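Local coordinates for putative branched-chain amino acid ABC transporter, periplasmic branched-chain amino acid-binding protein (Pseudomonas protegens Pf-5, PDB 4RU0) that probably binds branched-chain amino acids or related solutes in the periplasm and delivers them to an ABC transporter for uptake, at residues I58-Y63 and N333-V338; P219-S224 and W243-P248. All blocks are in the same frame, centred on the assembly; numbering follows the deposited sequence.

Contact 1 of 2, residues I58-Y63 and N333-V338; sequences IDYLNY and NAAVAV
Tyr60 brings CD2 and CE2 of its ring up to Ala334 and Ala335, meeting them obliquely, and this is the tightly packed part of the contact. Ring atom CE2 of Tyr60 comes 3.7 Å from CA of Ala335, while CD2 of Tyr60 is 3.9 Å from CB of Ala334. With only methyl groups on the two alanines, the aromatic side chain settles close to the main chain of helix 325-348. Its reach across the gap follows from the first torsion: CG lies anti to the backbone N (chi1 -174°), carrying CD2 and CE2 to the facing helix. Val338, one turn beyond Ala334, adds its CG2 methyl at 4.0 Å from Tyr60 CE2.

The other part is looser. Leu61 starts off pointing along the interface, and its end bends nearer, yet CD2 of Leu61 approaches CG2 of Val338 no closer than 4.2 Å. That one methyl of Val338 thus serves both the tyrosine and the leucine. Every pairing is apolar, and all five participants are buried; the partly exposed residue of this turn is Asn62, which takes no part in the contact. The axes approach to 9.3 Å with 41° between their N-to-C directions, and the nearest CA atoms, those of Tyr60 and Ala334, are 6.8 Å apart.

The same two helices are also tied outside this patch, where Asp59 OD1 hydrogen-bonds Tyr327 OH. Ile300 of helix 299-309 packs on Tyr60. Leu61 packs on Leu76 and Trp78 of strand 76-82 and on Phe36 of strand 34-40, and Phe36 also touches Ala337, so strand 34-40 is met by both helices and strand 76-82 by helix 47-67.

Contact 2 of 2, residues P219-S224 and W243-P248; sequences PGNEQS and WGVSTP. With P3G (3,6,9,12,15-pentaoxaheptadecane), chain C.
Gln223 NE2 grips two carbonyls at once. It donates to Ser246 O across the contact at 2.9 Å, meeting a lone pair in the carbonyl plane, and to Gly220 O of its own loop at 3.2 Å in a straighter bond (N-H...O 168°). Both acceptors lie close to the amide plane, and Gln223 OE1 accepts from Trp227 NE1, so both ends of the amide are held and its rotation is fixed. An extended chain beyond CG carries the group over to Ser246. A CB at Gly220 would clash with Ser246 CB, and the backbone angles there already favour glycine. At the exposed rim, Asn221 OD1 touches Val245 CG1 at 3.5 Å.

Trp243 to Ser246 form a type II' turn whose backbone bond, Ser246 N to Trp243 O, is weak at 3.5 Å; Ser246 OG adds a shorter bond to the same oxygen at 2.9 Å, from above the carbonyl plane. Gly244 takes the positive phi (61°) at the turn's second position. Chi1 of 166° sets the indole of Trp243 opposite its own backbone N, and one ring face meets the bound pentaether, whose C14 lies over the ring centre, 3.7 Å above its plane. Replacing Trp243 with alanine would remove this flat surface and probably leave the C13-C14 end of the ether without the face it packs on. Trp243 follows strand 237-241, as Tyr41 follows strand 34-40 and Trp269 follows strand 264-266, consistent with a pocket lined from strand ends in a periplasmic binding protein.

In the fold
The two contacts lie on opposite sides of the chain's centre, their centres 34 Å apart and their nearest atoms about 15 Å apart, without touching. Along the chain the order is 58-63, then 219-224 and 243-248, then 333-338: contact 1 joins distant parts of the sequence, and contact 2, with only 18 residues between its segments, falls within that span. Contact 1 pairs helices 47-67 and 325-348; contact 2 joins the loop after strand 210-216 to the turn leading from strand 237-241 into helix 246-256, both strands belonging to one sheet. Such an out-and-back path is consistent with the two-lobed periplasmic binding fold, in which the solute probably binds between the lobes.

Contact 1 of 2, residues I58-Y63 and N333-V338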
loop_
_atom_site.group_PDB
_atom_site.type_symbol
_atom_site.label_atom_id
_atom_site.label_comp_id
_atom_site.label_asym_id
_atom_site.label_seq_id
_atom_site.Cartn_x
_atom_site.Cartn_y
_atom_site.Cartn_z
ATOM N N ILE A 58 -12.971 9.827 0.990
ATOM C CA ILE A 58 -14.134 10.647 0.773
ATOM C C ILE A 58 -13.790 12.131 0.623
ATOM O O ILE A 58 -14.242 12.767 -0.313
ATOM C CB ILE A 58 -15.170 10.443 1.896
ATOM C CG1 ILE A 58 -15.740 9.030 1.839
ATOM C CG2 ILE A 58 -16.306 11.436 1.764
ATOM C CD1 ILE A 58 -16.337 8.545 3.138
ATOM N N ASP A 59 -12.945 12.659 1.502
ATOM C CA ASP A 59 -12.653 14.078 1.462
ATOM C C ASP A 59 -11.973 14.431 0.169
ATOM O O ASP A 59 -12.262 15.457 -0.419
ATOM C CB ASP A 59 -11.848 14.538 2.674
ATOM C CG ASP A 59 -12.638 14.461 3.948
ATOM O OD1 ASP A 59 -12.051 14.504 5.043
ATOM O OD2 ASP A 59 -13.866 14.349 3.864
ATOM N N TYR A 60 -11.064 13.586 -0.286
ATOM C CA TYR A 60 -10.413 13.851 -1.559
ATOM C C TYR A 60 -11.400 13.814 -2.726
ATOM O O TYR A 60 -11.263 14.575 -3.679
ATOM C CB TYR A 60 -9.200 12.972 -1.807
ATOM C CG TYR A 60 -8.470 13.368 -3.052
ATOM C CD1 TYR A 60 -7.798 14.568 -3.128
ATOM C CD2 TYR A 60 -8.478 12.566 -4.162
ATOM C CE1 TYR A 60 -7.135 14.944 -4.274
ATOM C CE2 TYR A 60 -7.823 12.939 -5.312
ATOM C CZ TYR A 60 -7.153 14.131 -5.358
ATOM O OH TYR A 60 -6.509 14.501 -6.501
ATOM N N LEU A 61 -12.363 12.899 -2.662
ATOM C CA LEU A 61 -13.385 12.809 -3.703
ATOM C C LEU A 61 -14.295 14.034 -3.643
ATOM O O LEU A 61 -14.688 14.586 -4.675
ATOM C CB LEU A 61 -14.214 11.527 -3.560
ATOM C CG LEU A 61 -13.527 10.185 -3.837
ATOM C CD1 LEU A 61 -14.482 9.030 -3.572
ATOM C CD2 LEU A 61 -12.999 10.121 -5.257
ATOM N N ASN A 62 -14.627 14.446 -2.423
ATOM C CA ASN A 62 -15.426 15.640 -2.203
ATOM C C ASN A 62 -14.735 16.863 -2.793
ATOM O O ASN A 62 -15.348 17.657 -3.512
ATOM C CB ASN A 62 -15.675 15.840 -0.706
ATOM C CG ASN A 62 -17.120 16.173 -0.396
ATOM O OD1 ASN A 62 -17.802 16.829 -1.185
ATOM N ND2 ASN A 62 -17.596 15.713 0.755
ATOM N N TYR A 63 -13.446 16.985 -2.488
ATOM C CA TYR A 63 -12.603 18.068 -2.979
ATOM C C TYR A 63 -12.604 18.158 -4.502
ATOM O O TYR A 63 -12.781 19.234 -5.064
ATOM C CB TYR A 63 -11.167 17.890 -2.460
ATOM C CG TYR A 63 -10.149 18.781 -3.134
ATOM C CD1 TYR A 63 -9.939 20.083 -2.699
ATOM C CD2 TYR A 63 -9.393 18.318 -4.205
ATOM C CE1 TYR A 63 -9.009 20.901 -3.316
ATOM C CE2 TYR A 63 -8.466 19.129 -4.827
ATOM C CZ TYR A 63 -8.276 20.417 -4.381
ATOM O OH TYR A 63 -7.350 21.222 -5.003
ATOM N N ASN A 333 -4.808 6.433 -2.019
ATOM C CA ASN A 333 -5.670 5.430 -2.635
ATOM C C ASN A 333 -6.661 6.070 -3.608
ATOM O O ASN A 333 -6.864 5.579 -4.717
ATOM C CB ASN A 333 -6.427 4.647 -1.558
ATOM C CG ASN A 333 -6.747 3.230 -1.980
ATOM O OD1 ASN A 333 -6.000 2.614 -2.741
ATOM N ND2 ASN A 333 -7.866 2.705 -1.490
ATOM N N ALA A 334 -7.262 7.179 -3.185
ATOM C CA ALA A 334 -8.265 7.868 -3.984
ATOM C C ALA A 334 -7.644 8.594 -5.173
ATOM O O ALA A 334 -8.235 8.653 -6.250
ATOM C CB ALA A 334 -9.043 8.847 -3.120
ATOM N N ALA A 335 -6.453 9.147 -4.976
ATOM C CA ALA A 335 -5.796 9.929 -6.014
ATOM C C ALA A 335 -5.369 9.057 -7.193
ATOM O O ALA A 335 -5.432 9.484 -8.352
ATOM C CB ALA A 335 -4.597 10.660 -5.442
ATOM N N VAL A 336 -4.936 7.839 -6.889
ATOM C CA VAL A 336 -4.482 6.902 -7.909
ATOM C C VAL A 336 -5.611 6.589 -8.884
ATOM O O VAL A 336 -5.428 6.632 -10.099
ATOM C CB VAL A 336 -3.958 5.601 -7.279
ATOM C CG1 VAL A 336 -3.785 4.515 -8.329
ATOM C CG2 VAL A 336 -2.649 5.863 -6.569
ATOM N N ALA A 337 -6.781 6.295 -8.336
ATOM C CA ALA A 337 -7.950 6.016 -9.148
ATOM C C ALA A 337 -8.349 7.247 -9.959
ATOM O O ALA A 337 -8.626 7.144 -11.155
ATOM C CB ALA A 337 -9.098 5.555 -8.270
ATOM N N VAL A 338 -8.359 8.405 -9.304
ATOM C CA VAL A 338 -8.711 9.670 -9.951
ATOM C C VAL A 338 -7.798 9.982 -11.138
ATOM O O VAL A 338 -8.274 10.360 -12.208
ATOM C CB VAL A 338 -8.666 10.843 -8.947
ATOM C CG1 VAL A 338 -8.696 12.177 -9.673
ATOM C CG2 VAL A 338 -9.822 10.746 -7.968
#

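Contact 2 of 2, residues P219-S224 and W243-P248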
loop_
_atom_site.group_PDB
_atom_site.type_symbol
_atom_site.label_atom_id
_atom_site.label_comp_id
_atom_site.label_asym_id
_atom_site.label_seq_id
_atom_site.Cartn_x
_atom_site.Cartn_y
_atom_site.Cartn_z
ATOM N N PRO A 219 -1.191 -16.376 17.268
ATOM C CA PRO A 219 -1.419 -14.936 17.089
ATOM C C PRO A 219 -0.171 -14.075 17.290
ATOM O O PRO A 219 -0.167 -12.906 16.904
ATOM C CB PRO A 219 -2.461 -14.625 18.162
ATOM C CG PRO A 219 -2.116 -15.574 19.274
ATOM C CD PRO A 219 -1.605 -16.834 18.608
ATOM N N GLY A 220 0.871 -14.640 17.888
ATOM C CA GLY A 220 2.118 -13.917 18.062
ATOM C C GLY A 220 2.173 -13.104 19.340
ATOM O O GLY A 220 2.811 -12.052 19.388
ATOM N N ASN A 221 1.494 -13.590 20.374
ATOM C CA ASN A 221 1.539 -12.970 21.693
ATOM C C ASN A 221 2.828 -13.316 22.418
ATOM O O ASN A 221 3.264 -12.589 23.306
ATOM C CB ASN A 221 0.342 -13.415 22.537
ATOM C CG ASN A 221 -0.929 -12.691 22.167
ATOM O OD1 ASN A 221 -0.968 -11.461 22.142
ATOM N ND2 ASN A 221 -1.981 -13.451 21.873
ATOM N N GLU A 222 3.423 -14.444 22.041
ATOM C CA GLU A 222 4.646 -14.925 22.673
ATOM C C GLU A 222 5.797 -14.904 21.684
ATOM O O GLU A 222 5.742 -15.569 20.649
ATOM C CB GLU A 222 4.453 -16.340 23.221
ATOM C CG GLU A 222 4.730 -16.476 24.717
ATOM C CD GLU A 222 6.141 -16.080 25.093
ATOM O OE1 GLU A 222 6.335 -15.585 26.228
ATOM O OE2 GLU A 222 7.059 -16.265 24.262
ATOM N N GLN A 223 6.847 -14.154 22.000
ATOM C CA GLN A 223 7.958 -14.013 21.062
ATOM C C GLN A 223 9.329 -14.166 21.713
ATOM O O GLN A 223 10.336 -13.768 21.123
ATOM C CB GLN A 223 7.870 -12.655 20.355
ATOM C CG GLN A 223 6.725 -12.550 19.367
ATOM C CD GLN A 223 6.727 -11.239 18.600
ATOM O OE1 GLN A 223 7.783 -10.667 18.321
ATOM N NE2 GLN A 223 5.538 -10.762 18.247
ATOM N N SER A 224 9.367 -14.742 22.913
ATOM C CA SER A 224 10.611 -14.836 23.673
ATOM C C SER A 224 11.692 -15.608 22.924
ATOM O O SER A 224 12.861 -15.223 22.953
ATOM C CB SER A 224 10.361 -15.491 25.029
ATOM O OG SER A 224 9.425 -14.738 25.792
ATOM N N TRP A 243 2.138 -8.187 12.034
ATOM C CA TRP A 243 0.864 -7.551 11.743
ATOM C C TRP A 243 -0.054 -7.658 12.951
ATOM O O TRP A 243 -0.036 -8.660 13.669
ATOM C CB TRP A 243 0.220 -8.186 10.508
ATOM C CG TRP A 243 -1.214 -7.828 10.339
ATOM C CD1 TRP A 243 -1.719 -6.662 9.835
ATOM C CD2 TRP A 243 -2.339 -8.643 10.680
ATOM N NE1 TRP A 243 -3.094 -6.704 9.842
ATOM C CE2 TRP A 243 -3.499 -7.909 10.358
ATOM C CE3 TRP A 243 -2.478 -9.921 11.226
ATOM C CZ2 TRP A 243 -4.785 -8.414 10.565
ATOM C CZ3 TRP A 243 -3.756 -10.423 11.433
ATOM C CH2 TRP A 243 -4.892 -9.671 11.103
ATOM N N GLY A 244 -0.840 -6.615 13.185
ATOM C CA GLY A 244 -1.747 -6.586 14.313
ATOM C C GLY A 244 -1.030 -6.690 15.645
ATOM O O GLY A 244 -0.123 -5.912 15.934
ATOM N N VAL A 245 -1.434 -7.671 16.443
ATOM C CA VAL A 245 -0.983 -7.802 17.823
ATOM C C VAL A 245 0.508 -8.112 17.944
ATOM O O VAL A 245 1.160 -7.708 18.905
ATOM C CB VAL A 245 -1.773 -8.904 18.545
ATOM C CG1 VAL A 245 -1.677 -8.720 20.045
ATOM C CG2 VAL A 245 -3.230 -8.892 18.091
ATOM N N SER A 246 1.049 -8.827 16.968
ATOM C CA SER A 246 2.435 -9.246 17.044
ATOM C C SER A 246 3.395 -8.062 16.913
ATOM O O SER A 246 4.556 -8.164 17.307
ATOM C CB SER A 246 2.732 -10.295 15.973
ATOM O OG SER A 246 2.360 -9.837 14.688
ATOM N N THR A 247 2.909 -6.937 16.395
ATOM C CA THR A 247 3.774 -5.778 16.195
ATOM C C THR A 247 4.129 -5.059 17.517
ATOM O O THR A 247 5.312 -4.875 17.799
ATOM C CB THR A 247 3.150 -4.769 15.187
ATOM O OG1 THR A 247 3.029 -5.389 13.900
ATOM C CG2 THR A 247 4.018 -3.525 15.063
ATOM N N PRO A 248 3.125 -4.670 18.341
ATOM C CA PRO A 248 3.515 -4.052 19.617
ATOM C C PRO A 248 4.256 -5.023 20.525
ATOM O O PRO A 248 5.144 -4.613 21.274
ATOM C CB PRO A 248 2.173 -3.646 20.247
ATOM C CG PRO A 248 1.203 -3.643 19.136
ATOM C CD PRO A 248 1.659 -4.704 18.195
HETATM O O3 P3G C . -6.795 -1.164 5.005
HETATM C C7 P3G C . -6.189 -1.833 3.914
HETATM C C8 P3G C . -6.346 -3.331 4.102
HETATM O O4 P3G C . -5.295 -3.987 3.407
HETATM C C9 P3G C . -4.817 -5.112 4.122
HETATM C C10 P3G C . -3.307 -5.093 4.059
HETATM O O5 P3G C . -2.824 -6.423 4.102
HETATM C C11 P3G C . -1.810 -6.576 5.075
HETATM C C12 P3G C . -1.556 -8.054 5.299
HETATM O O6 P3G C . -1.614 -8.337 6.684
HETATM C C13 P3G C . -1.722 -9.719 6.938
HETATM C C14 P3G C . -3.161 -10.045 7.249
HETATM O O7 P3G C . -3.354 -11.447 7.151
#